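Local coordinates for protein beta-gamma-crystallin (Geodia cydonium, PDB 4IAU) that is of unknown function but binds calcium and belongs to the beta/gamma-crystallin family, built from Greek-key strand motifs, at residues Gly54-Lys59 against Leu69-Arg74; Glu21-Thr26 against Gln44-Asp49. All blocks are in the same frame, centred on the assembly; numbering follows the deposited sequence. Where two conformers were deposited one is given.

Contact 1: residues Gly54-Lys59 against Leu69-Arg74; sequences GSLWIK and LPFTPR
Leu-56, whose side chain lies against Phe-71, has both polar backbone atoms engaged: its O accepts a hydrogen bond from Asn-48 ND2, and its N hydrogen-bonds Gln-43 OE1. No hydrogen bond joins Gly-54-Lys-59 to Leu-69-Arg-74, so the contact itself is apolar. The Phe-71 ring is its main piece, set with CG between the backbone N and the carbonyl carbon (chi1 54°), and it reaches across to the backbone of Leu-56, Trp-57 and Ile-58. Leu-56 CB lies 3.6 Å from Phe-71 CD2, the two side chains running antiparallel past one another. Trp-57 N comes in obliquely, 3.6 Å from Phe-71 CE2, whereas Ile-58 N sits at the ring edge, 4.1 Å from CZ of Phe-71. Beside this, Ile-58 holds CG1 anti to its own N (chi1 -175°), which carries CD1 to 3.9 Å from Pro-70 CG; Ile-58 CG2 bears on the same proline ring. Trp-57 turns its CB away from the loop, and its indole meets Phe-94 edge to face. Strand 57-61 pairs antiparallel with 38-42, and the Leu-69-Arg-74 loop carries the chain from strand 67-68 of one sheet to strand 75-78 on the far flank of 38-42 in the other.

Contact 2: residues Glu21-Thr26 against Gln44-Asp49; sequences EQTNIT and QANYND
Tyr-47 OH donates to Glu-21 OE1 at 2.6 Å, a short bond that meets the carboxylate on its anti side, slightly out of its plane. The two side chains cross at about a right angle, carboxylate and ring planes 46° apart and OE1 at the ring edge. With Glu-21 CG between its backbone N and carbonyl carbon (chi1 73°), the extended chain beyond brings the carboxylate to the phenol; Glu-21 CB packs 3.3 Å from Tyr-47 OH. A backbone bond comes next: Asn-46 N gives to Thr-23 O at 2.9 Å, nearly straight at 169°. Ala-45 CB fits against Asn-24 OD1 at 3.4 Å, and one water donates to Asn-24 OD1 and accepts from Asn-46 ND2. The loop between strands 15-18 and 31-36 thus meets the short 45-48 turn after strand 38-42 in this Greek-key crystallin domain. Further out, Asn-46, Tyr-47 and Asn-48 have left-handed helical backbone angles, and Gln-44 N bonds Asn-48 OD1 at 2.9 Å, while Ser-75 OG bonds both Tyr-47 N and Gln-44 O. Tyr-42 meets the Tyr-47 ring. A phenylalanine in place of Tyr-47 would probably leave Glu-21 OE1 without its donor and the carboxylate free to turn. Arg-77, in cation-pi contact with the ring and touching Glu-21, probably favours the charged carboxylate as acceptor.

In the fold
Both contacts lie toward the surface of the same domain, their centres about 10 Å apart, yet their chemistry differs. Contact 1 is hydrophobic packing between an edge strand and a loop between sheets, with none of its touching residues fully buried. Contact 2 is mainly polar, pinning the loop between strands 15-18 and 31-36 to the short turn at 45-48, with one buried aromatic side chain among more exposed residues. The elements are shared through the chain: the 45-48 turn leads into strand 57-61 of contact 1. The two also touch directly, Arg-74 NH2 of contact 1 bonding Ile-25 O of contact 2 at 2.8 Å, which ties the two loops together.

Contact 1: residues Gly54-Lys59 against Leu69-Arg74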
ATOM      1  N   GLY A  54      -4.565   8.566  -8.748  1.00  7.17           N
ATOM      2  CA  GLY A  54      -5.939   8.795  -9.085  1.00  7.84           C
ATOM      3  C   GLY A  54      -6.572   7.800 -10.041  1.00  7.46           C
ATOM      4  O   GLY A  54      -7.805   7.844 -10.199  1.00  9.06           O
ATOM      5  N   SER A  55      -5.819   6.908 -10.646  1.00  6.36           N
ATOM      6  CA  SER A  55      -6.361   5.830 -11.459  1.00  6.38           C
ATOM      7  C   SER A  55      -6.985   4.767 -10.535  1.00  6.00           C
ATOM      8  O   SER A  55      -6.980   4.872  -9.313  1.00  6.99           O
ATOM      9  CB  SER A  55      -5.305   5.271 -12.399  1.00  6.61           C
ATOM     10  OG  SER A  55      -4.925   6.225 -13.341  1.00  9.50           O
ATOM     11  N   LEU A  56      -7.528   3.725 -11.170  1.00  6.23           N
ATOM     12  CA  LEU A  56      -8.206   2.704 -10.394  1.00  6.16           C
ATOM     13  C   LEU A  56      -7.206   1.853  -9.615  1.00  5.42           C
ATOM     14  O   LEU A  56      -6.066   1.645 -10.026  1.00  5.49           O
ATOM     15  CB  LEU A  56      -9.066   1.802 -11.295  1.00  6.80           C
ATOM     16  CG  LEU A  56     -10.132   2.502 -12.151  1.00  9.44           C
ATOM     17  CD1 LEU A  56     -10.777   1.521 -13.072  1.00 10.84           C
ATOM     18  CD2 LEU A  56     -11.154   3.239 -11.281  1.00 11.57           C
ATOM     19  N   TRP A  57      -7.662   1.383  -8.473  1.00  5.67           N
ATOM     20  CA  TRP A  57      -6.892   0.575  -7.560  1.00  5.44           C
ATOM     21  C   TRP A  57      -7.811  -0.280  -6.752  1.00  5.58           C
ATOM     22  O   TRP A  57      -8.986   0.068  -6.546  1.00  6.23           O
ATOM     23  CB  TRP A  57      -6.039   1.519  -6.646  1.00  6.24           C
ATOM     24  CG  TRP A  57      -6.943   2.334  -5.767  1.00  6.14           C
ATOM     25  CD1 TRP A  57      -7.601   3.485  -6.137  1.00  6.12           C
ATOM     26  CD2 TRP A  57      -7.355   2.028  -4.433  1.00  6.53           C
ATOM     27  NE1 TRP A  57      -8.391   3.910  -5.096  1.00  6.89           N
ATOM     28  CE2 TRP A  57      -8.264   3.054  -4.046  1.00  7.05           C
ATOM     29  CE3 TRP A  57      -7.074   1.019  -3.529  1.00  7.19           C
ATOM     30  CZ2 TRP A  57      -8.853   3.052  -2.785  1.00  8.04           C
ATOM     31  CZ3 TRP A  57      -7.665   1.019  -2.270  1.00  8.45           C
ATOM     32  CH2 TRP A  57      -8.536   2.047  -1.934  1.00  9.04           C
ATOM     33  N   ILE A  58      -7.276  -1.374  -6.187  1.00  5.66           N
ATOM     34  CA  ILE A  58      -8.046  -2.186  -5.265  1.00  5.68           C
ATOM     35  C   ILE A  58      -7.079  -2.878  -4.305  1.00  5.36           C
ATOM     36  O   ILE A  58      -6.049  -3.386  -4.743  1.00  5.78           O
ATOM     37  CB  ILE A  58      -8.982  -3.175  -5.973  1.00  6.61           C
ATOM     38  CG1 ILE A  58      -9.862  -3.904  -4.952  1.00  8.22           C
ATOM     39  CG2 ILE A  58      -8.220  -4.154  -6.855  1.00  7.16           C
ATOM     40  CD1 ILE A  58     -11.022  -4.631  -5.591  1.00 12.58           C
ATOM     41  N   LYS A  59      -7.420  -2.904  -3.026  1.00  5.64           N
ATOM     42  CA  LYS A  59      -6.700  -3.619  -2.014  1.00  5.74           C
ATOM     43  C   LYS A  59      -7.467  -4.907  -1.693  1.00  5.49           C
ATOM     44  O   LYS A  59      -8.663  -4.830  -1.411  1.00  7.05           O
ATOM     45  CB  LYS A  59      -6.524  -2.750  -0.750  0.61  8.46           C
ATOM     46  CG  LYS A  59      -5.773  -3.458   0.370  0.61 10.57           C
ATOM     47  CD  LYS A  59      -5.476  -2.738   1.668  0.61 13.99           C
ATOM     48  CE  LYS A  59      -6.544  -2.929   2.701  0.61 14.68           C
ATOM     49  NZ  LYS A  59      -6.907  -4.298   3.108  0.61 15.96           N
ATOM     50  N   LEU A  69     -11.262  -9.439 -10.989  1.00  7.63           N
ATOM     51  CA  LEU A  69     -10.680  -8.121 -10.734  1.00  7.88           C
ATOM     52  C   LEU A  69     -11.533  -7.042 -11.367  1.00  7.85           C
ATOM     53  O   LEU A  69     -12.224  -7.292 -12.362  1.00  9.47           O
ATOM     54  CB  LEU A  69      -9.286  -8.094 -11.363  1.00  8.22           C
ATOM     55  CG  LEU A  69      -8.224  -8.895 -10.667  1.00  9.00           C
ATOM     56  CD1 LEU A  69      -7.091  -9.264 -11.615  1.00 10.04           C
ATOM     57  CD2 LEU A  69      -7.731  -8.089  -9.475  1.00 10.65           C
ATOM     58  N   PRO A  70     -11.514  -5.822 -10.829  1.00  7.96           N
ATOM     59  CA  PRO A  70     -12.342  -4.736 -11.365  1.00  7.85           C
ATOM     60  C   PRO A  70     -11.767  -4.091 -12.647  1.00  8.49           C
ATOM     61  O   PRO A  70     -12.471  -3.341 -13.304  1.00 10.48           O
ATOM     62  CB  PRO A  70     -12.411  -3.740 -10.252  1.00  9.91           C
ATOM     63  CG  PRO A  70     -11.234  -4.017  -9.409  1.00 10.39           C
ATOM     64  CD  PRO A  70     -10.853  -5.468  -9.534  1.00  8.91           C
ATOM     65  N   PHE A  71     -10.514  -4.325 -12.946  1.00  7.30           N
ATOM     66  CA  PHE A  71      -9.793  -3.794 -14.079  1.00  7.25           C
ATOM     67  C   PHE A  71      -8.610  -4.715 -14.321  1.00  6.55           C
ATOM     68  O   PHE A  71      -8.242  -5.506 -13.466  1.00  7.64           O
ATOM     69  CB  PHE A  71      -9.324  -2.323 -13.858  1.00  7.89           C
ATOM     70  CG  PHE A  71      -8.515  -2.172 -12.576  1.00  6.84           C
ATOM     71  CD1 PHE A  71      -7.145  -2.456 -12.549  1.00  7.13           C
ATOM     72  CD2 PHE A  71      -9.116  -1.773 -11.391  1.00  7.17           C
ATOM     73  CE1 PHE A  71      -6.450  -2.430 -11.385  1.00  7.30           C
ATOM     74  CE2 PHE A  71      -8.360  -1.706 -10.224  1.00  7.30           C
ATOM     75  CZ  PHE A  71      -7.048  -2.025 -10.212  1.00  7.03           C
ATOM     76  N   THR A  72      -7.989  -4.552 -15.485  1.00  7.33           N
ATOM     77  CA  THR A  72      -6.785  -5.318 -15.790  1.00  7.21           C
ATOM     78  C   THR A  72      -5.597  -4.656 -15.101  1.00  6.72           C
ATOM     79  O   THR A  72      -5.301  -3.503 -15.392  1.00  8.25           O
ATOM     80  CB  THR A  72      -6.514  -5.278 -17.300  1.00  8.17           C
ATOM     81  OG1 THR A  72      -7.693  -5.774 -17.949  1.00 10.89           O
ATOM     82  CG2 THR A  72      -5.326  -6.156 -17.659  1.00  9.60           C
ATOM     83  N   PRO A  73      -4.926  -5.328 -14.169  1.00  6.51           N
ATOM     84  CA  PRO A  73      -3.825  -4.654 -13.481  1.00  6.71           C
ATOM     85  C   PRO A  73      -2.643  -4.405 -14.417  1.00  5.79           C
ATOM     86  O   PRO A  73      -2.301  -5.245 -15.244  1.00  6.89           O
ATOM     87  CB  PRO A  73      -3.462  -5.585 -12.363  1.00  9.24           C
ATOM     88  CG  PRO A  73      -4.492  -6.630 -12.268  1.00 12.66           C
ATOM     89  CD  PRO A  73      -5.224  -6.639 -13.603  1.00  6.58           C
ATOM     90  N   ARG A  74      -1.972  -3.283 -14.212  1.00  5.35           N
ATOM     91  CA  ARG A  74      -0.668  -3.031 -14.829  1.00  5.12           C
ATOM     92  C   ARG A  74       0.456  -3.033 -13.809  1.00  4.89           C
ATOM     93  O   ARG A  74       1.630  -2.975 -14.216  1.00  6.39           O
ATOM     94  CB  ARG A  74      -0.677  -1.753 -15.671  1.00  5.97           C
ATOM     95  CG  ARG A  74      -1.482  -1.861 -16.960  1.00  7.40           C
ATOM     96  CD  ARG A  74      -0.666  -2.415 -18.124  1.00  7.92           C
ATOM     97  NE  ARG A  74      -0.369  -3.824 -18.061  1.00  7.73           N
ATOM     98  CZ  ARG A  74      -1.133  -4.776 -18.559  1.00  7.76           C
ATOM     99  NH1 ARG A  74      -2.314  -4.519 -19.039  1.00  8.82           N
ATOM    100  NH2 ARG A  74      -0.707  -6.042 -18.538  1.00  9.33           N
TER

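Contact 2: residues Glu21-Thr26 against Gln44-Asp49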
ATOM      1  N   GLU A  21       6.611  -7.827  -5.427  1.00  6.52           N
ATOM      2  CA  GLU A  21       6.050  -6.701  -6.155  1.00  6.26           C
ATOM      3  C   GLU A  21       6.326  -6.798  -7.648  1.00  6.35           C
ATOM      4  O   GLU A  21       7.401  -7.208  -8.069  1.00  7.38           O
ATOM      5  CB  GLU A  21       6.560  -5.366  -5.600  1.00  7.02           C
ATOM      6  CG  GLU A  21       8.006  -5.024  -5.922  1.00  7.70           C
ATOM      7  CD  GLU A  21       8.400  -3.665  -5.410  1.00  8.85           C
ATOM      8  OE1 GLU A  21       7.902  -2.673  -6.008  1.00  8.91           O
ATOM      9  OE2 GLU A  21       9.095  -3.551  -4.399  1.00 12.78           O
ATOM     10  N   GLN A  22       5.351  -6.347  -8.445  1.00  6.16           N
ATOM     11  CA  GLN A  22       5.428  -6.309  -9.877  1.00  5.90           C
ATOM     12  C   GLN A  22       5.117  -4.912 -10.380  1.00  5.73           C
ATOM     13  O   GLN A  22       3.942  -4.501 -10.403  1.00  6.72           O
ATOM     14  CB  GLN A  22       4.453  -7.348 -10.490  1.00  6.83           C
ATOM     15  CG  GLN A  22       4.696  -8.746  -9.956  1.00  7.12           C
ATOM     16  CD  GLN A  22       6.042  -9.343 -10.249  1.00  7.19           C
ATOM     17  OE1 GLN A  22       6.595  -9.233 -11.342  1.00  9.81           O
ATOM     18  NE2 GLN A  22       6.615 -10.027  -9.258  1.00  7.19           N
ATOM     19  N   THR A  23       6.146  -4.154 -10.756  1.00  6.15           N
ATOM     20  CA  THR A  23       5.995  -2.803 -11.217  1.00  6.63           C
ATOM     21  C   THR A  23       5.394  -2.711 -12.598  1.00  6.29           C
ATOM     22  O   THR A  23       4.836  -1.673 -12.989  1.00  6.83           O
ATOM     23  CB  THR A  23       7.396  -2.072 -11.288  0.82  9.76           C
ATOM     24  OG1 THR A  23       8.277  -2.930 -12.076  0.82 11.57           O
ATOM     25  CG2 THR A  23       8.028  -1.937  -9.960  0.82 12.37           C
ATOM     26  N   ASN A  24       5.568  -3.775 -13.377  1.00  6.42           N
ATOM     27  CA  ASN A  24       4.996  -3.928 -14.721  1.00  7.13           C
ATOM     28  C   ASN A  24       4.584  -5.403 -14.830  1.00  7.85           C
ATOM     29  O   ASN A  24       5.139  -6.242 -14.119  1.00  9.55           O
ATOM     30  CB  ASN A  24       5.980  -3.618 -15.821  1.00  7.74           C
ATOM     31  CG  ASN A  24       6.545  -2.255 -15.822  1.00  9.99           C
ATOM     32  OD1 ASN A  24       5.920  -1.289 -16.285  1.00 11.25           O
ATOM     33  ND2 ASN A  24       7.759  -2.156 -15.314  1.00 13.69           N
ATOM     34  N   ILE A  25       3.651  -5.684 -15.714  1.00  8.77           N
ATOM     35  CA  ILE A  25       3.217  -7.067 -15.930  1.00  8.56           C
ATOM     36  C   ILE A  25       2.819  -7.140 -17.395  1.00  8.88           C
ATOM     37  O   ILE A  25       1.972  -6.385 -17.845  1.00 10.46           O
ATOM     38  CB  ILE A  25       2.137  -7.477 -14.892  1.00  9.03           C
ATOM     39  CG1 ILE A  25       1.780  -8.943 -15.074  1.00  9.51           C
ATOM     40  CG2 ILE A  25       0.905  -6.627 -14.908  1.00  9.32           C
ATOM     41  CD1 ILE A  25       2.893  -9.863 -14.663  1.00 13.16           C
ATOM     42  N   THR A  26       3.384  -8.073 -18.151  1.00  9.22           N
ATOM     43  CA  THR A  26       3.035  -8.158 -19.590  1.00 10.38           C
ATOM     44  C   THR A  26       1.676  -8.810 -19.806  1.00 10.10           C
ATOM     45  O   THR A  26       0.862  -8.382 -20.626  1.00 13.66           O
ATOM     46  CB  THR A  26       4.148  -8.862 -20.366  0.60 13.08           C
ATOM     47  OG1 THR A  26       5.302  -8.021 -20.395  0.60 17.12           O
ATOM     48  CG2 THR A  26       3.709  -9.019 -21.808  0.60 14.65           C
ATOM     49  N   GLN A  44      -2.463   1.424 -13.582  1.00  5.62           N
ATOM     50  CA  GLN A  44      -1.276   1.841 -14.283  1.00  5.56           C
ATOM     51  C   GLN A  44      -0.053   1.133 -13.740  1.00  5.50           C
ATOM     52  O   GLN A  44      -0.002   0.712 -12.579  1.00  6.36           O
ATOM     53  CB  GLN A  44      -1.042   3.357 -14.150  1.00  5.53           C
ATOM     54  CG  GLN A  44      -2.212   4.217 -14.547  1.00  6.16           C
ATOM     55  CD  GLN A  44      -1.960   5.680 -14.266  1.00  5.95           C
ATOM     56  OE1 GLN A  44      -1.480   6.047 -13.191  1.00  6.46           O
ATOM     57  NE2 GLN A  44      -2.287   6.522 -15.244  1.00  6.83           N
ATOM     58  N   ALA A  45       0.987   1.065 -14.581  1.00  6.06           N
ATOM     59  CA  ALA A  45       2.315   0.588 -14.144  1.00  6.23           C
ATOM     60  C   ALA A  45       2.850   1.477 -13.043  1.00  5.90           C
ATOM     61  O   ALA A  45       2.421   2.608 -12.832  1.00  6.68           O
ATOM     62  CB  ALA A  45       3.260   0.561 -15.329  1.00  8.11           C
ATOM     63  N   ASN A  46       3.828   0.927 -12.316  1.00  5.94           N
ATOM     64  CA  ASN A  46       4.492   1.720 -11.305  1.00  6.19           C
ATOM     65  C   ASN A  46       3.510   2.262 -10.280  1.00  5.84           C
ATOM     66  O   ASN A  46       3.694   3.357  -9.734  1.00  6.90           O
ATOM     67  CB  ASN A  46       5.383   2.829 -11.910  1.00  7.82           C
ATOM     68  CG  ASN A  46       6.316   2.211 -12.928  1.00  9.30           C
ATOM     69  OD1 ASN A  46       6.988   1.203 -12.689  1.00 10.99           O
ATOM     70  ND2 ASN A  46       6.314   2.784 -14.115  1.00 11.55           N
ATOM     71  N   TYR A  47       2.490   1.482  -9.975  1.00  5.19           N
ATOM     72  CA  TYR A  47       1.630   1.742  -8.824  1.00  5.29           C
ATOM     73  C   TYR A  47       0.942   3.077  -8.970  1.00  5.03           C
ATOM     74  O   TYR A  47       0.836   3.881  -8.040  1.00  5.54           O
ATOM     75  CB  TYR A  47       2.364   1.596  -7.500  1.00  5.91           C
ATOM     76  CG  TYR A  47       3.318   0.404  -7.501  1.00  5.74           C
ATOM     77  CD1 TYR A  47       2.872  -0.873  -7.774  1.00  5.48           C
ATOM     78  CD2 TYR A  47       4.695   0.598  -7.299  1.00  6.17           C
ATOM     79  CE1 TYR A  47       3.729  -1.950  -7.824  1.00  5.97           C
ATOM     80  CE2 TYR A  47       5.563  -0.485  -7.340  1.00  7.07           C
ATOM     81  CZ  TYR A  47       5.074  -1.774  -7.606  1.00  6.67           C
ATOM     82  OH  TYR A  47       5.867  -2.899  -7.649  1.00  7.89           O
ATOM     83  N   ASN A  48       0.363   3.332 -10.156  1.00  5.45           N
ATOM     84  CA  ASN A  48      -0.420   4.541 -10.398  1.00  5.36           C
ATOM     85  C   ASN A  48       0.396   5.804 -10.235  1.00  5.66           C
ATOM     86  O   ASN A  48      -0.110   6.870  -9.891  1.00  6.24           O
ATOM     87  CB  ASN A  48      -1.716   4.596  -9.605  1.00  5.50           C
ATOM     88  CG  ASN A  48      -2.753   3.647 -10.138  1.00  5.15           C
ATOM     89  OD1 ASN A  48      -2.640   3.095 -11.237  1.00  5.74           O
ATOM     90  ND2 ASN A  48      -3.851   3.480  -9.372  1.00  5.66           N
ATOM     91  N   ASP A  49       1.700   5.722 -10.593  1.00  6.31           N
ATOM     92  CA  ASP A  49       2.505   6.941 -10.456  1.00  6.44           C
ATOM     93  C   ASP A  49       2.043   8.065 -11.373  1.00  6.52           C
ATOM     94  O   ASP A  49       1.989   9.216 -10.952  1.00  6.89           O
ATOM     95  CB  ASP A  49       3.994   6.610 -10.709  1.00  7.53           C
ATOM     96  CG  ASP A  49       4.906   7.723 -10.260  1.00  8.38           C
ATOM     97  OD1 ASP A  49       4.749   8.205  -9.095  1.00  9.37           O
ATOM     98  OD2 ASP A  49       5.764   8.123 -11.059  1.00 11.15           O
TER
HETATM   99  O   HOH W   1       6.988   1.273 -16.657  1.00 16.46           O